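Side-chain contact in putative uncharacterized protein (Acidianus two-tailed virus, PDB 3FAJ), which is a structural protein of the virion of this archaeal virus and probably binds DNA: residues A[77-80]-A[81-85]. Sequence-based numbering, arbitrary orientation. Where two conformers were deposited one is given.
Sequences AIVK and MISDA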
loop_
_atom_site.group_PDB
_atom_site.type_symbol
_atom_site.label_atom_id
_atom_site.label_comp_id
_atom_site.label_asym_id
_atom_site.label_seq_id
_atom_site.Cartn_x
_atom_site.Cartn_y
_atom_site.Cartn_z
ATOM N N ALA A 77 6.844 1.830 3.195
ATOM C CA ALA A 77 6.532 3.038 3.989
ATOM C C ALA A 77 5.062 3.038 4.395
ATOM O O ALA A 77 4.739 3.350 5.553
ATOM C CB ALA A 77 6.902 4.336 3.216
ATOM N N ILE A 78 4.184 2.673 3.466
ATOM C CA ILE A 78 2.743 2.634 3.738
ATOM C C ILE A 78 2.401 1.548 4.772
ATOM O O ILE A 78 1.623 1.792 5.697
ATOM C CB ILE A 78 1.927 2.469 2.446
ATOM C CG1 ILE A 78 2.073 3.752 1.595
ATOM C CG2 ILE A 78 0.440 2.203 2.773
ATOM C CD1 ILE A 78 1.575 3.573 0.126
ATOM N N VAL A 79 3.006 0.372 4.609
ATOM C CA VAL A 79 2.784 -0.726 5.559
ATOM C C VAL A 79 3.141 -0.271 6.973
ATOM O O VAL A 79 2.380 -0.512 7.923
ATOM C CB VAL A 79 3.539 -2.022 5.154
ATOM C CG1 VAL A 79 3.524 -3.061 6.302
ATOM C CG2 VAL A 79 2.928 -2.600 3.863
ATOM N N LYS A 80 4.281 0.398 7.126
ATOM C CA LYS A 80 4.703 0.927 8.427
ATOM C C LYS A 80 3.665 1.892 9.009
ATOM O O LYS A 80 3.330 1.846 10.207
ATOM C CB LYS A 80 6.052 1.619 8.280
ATOM C CG LYS A 80 6.649 2.118 9.606
ATOM C CD LYS A 80 8.167 2.201 9.556
ATOM C CE LYS A 80 8.691 3.012 8.377
ATOM N NZ LYS A 80 10.089 3.506 8.664
ATOM N N MET A 81 3.153 2.783 8.152
ATOM C CA MET A 81 2.190 3.790 8.607
ATOM C C MET A 81 0.916 3.122 9.096
ATOM O O MET A 81 0.390 3.476 10.149
ATOM C CB MET A 81 1.864 4.798 7.486
ATOM C CG MET A 81 2.993 5.805 7.288
ATOM S SD MET A 81 2.571 6.936 5.950
ATOM C CE MET A 81 3.313 6.185 4.514
ATOM N N ILE A 82 0.423 2.146 8.336
ATOM C CA ILE A 82 -0.816 1.459 8.724
ATOM C C ILE A 82 -0.618 0.639 10.001
ATOM O O ILE A 82 -1.431 0.704 10.924
ATOM C CB ILE A 82 -1.360 0.576 7.577
ATOM C CG1 ILE A 82 -1.740 1.449 6.370
ATOM C CG2 ILE A 82 -2.578 -0.244 8.073
ATOM C CD1 ILE A 82 -2.237 0.683 5.180
ATOM N N SER A 83 0.490 -0.113 10.066
ATOM C CA SER A 83 0.832 -0.907 11.253
ATOM C C SER A 83 0.898 -0.047 12.508
ATOM O O SER A 83 0.367 -0.418 13.555
ATOM C CB SER A 83 2.178 -1.614 11.052
ATOM O OG SER A 83 2.137 -2.442 9.905
ATOM N N ASP A 84 1.564 1.102 12.389
ATOM C CA ASP A 84 1.743 2.015 13.506
ATOM C C ASP A 84 0.410 2.586 13.978
ATOM O O ASP A 84 0.192 2.700 15.191
ATOM C CB ASP A 84 2.696 3.152 13.132
ATOM C CG ASP A 84 4.153 2.703 13.014
ATOM O OD1 ASP A 84 4.505 1.558 13.411
ATOM O OD2 ASP A 84 4.960 3.523 12.509
ATOM N N ALA A 85 -0.459 2.935 13.027
ATOM C CA ALA A 85 -1.756 3.525 13.338
ATOM C C ALA A 85 -2.666 2.484 13.997
ATOM O O ALA A 85 -3.549 2.841 14.766
ATOM C CB ALA A 85 -2.413 4.116 12.079
#
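Ser83 reaches back one helical turn and grips the carbonyl oxygen of Val79 twice, with its backbone N and, in the modelled conformer, with its hydroxyl. The N-H bond is the ordinary helical one; the hydroxyl, with OG 2.8 Å from Val79 O, comes in from above the carbonyl plane, 42° out of it. Ser83 OG can do this because it stands beside its own backbone N (chi1 -58°), which folds it back along the helix, where it also meets Val79 CG1 at 3.9 Å. Val79 and Ser83 together border helix 51-66, both touching Thr53.

On the buried side of helix 69-86, Ile78 and Ile82 lie alongside each other and point the same way, the branch methyl CG2 of Ile78 being 3.9 Å from CD1 at the end of Ile82. Beyond this pair, Ile78 packs on Leu122 of helix 113-123 and Leu39 of helix 31-43, while Ile82 meets Phe42 of helix 31-43 and Thr53. Met81 runs obliquely across Ile78: a bend at its last torsion (chi3 -93°) brings the terminal methyl CE to rest by Ala77 O (3.3 Å), with Ile78 CG1 4.0 Å from CE.

Lys80 and Asp84 run side by side at an exposed surface, touching through the aliphatic part of the lysine, Lys80 CG being 3.6 Å from Asp84 OD2. In the given lysine conformer their charged ends do not meet, with Lys80 NZ 6.4 Å from Asp84 OD2; Asp84 OD1 instead forms a salt bridge with Lys87.

The chemistry thus changes round this amphipathic helix, from isoleucines packed against helices 31-43, 51-66 and 113-123 to a lysine that probably adds only weak, longer-range attraction to a carboxylate already paired with Lys87, while Val79 O gives the serine hydroxyl, as modelled, an acceptor within its own helix.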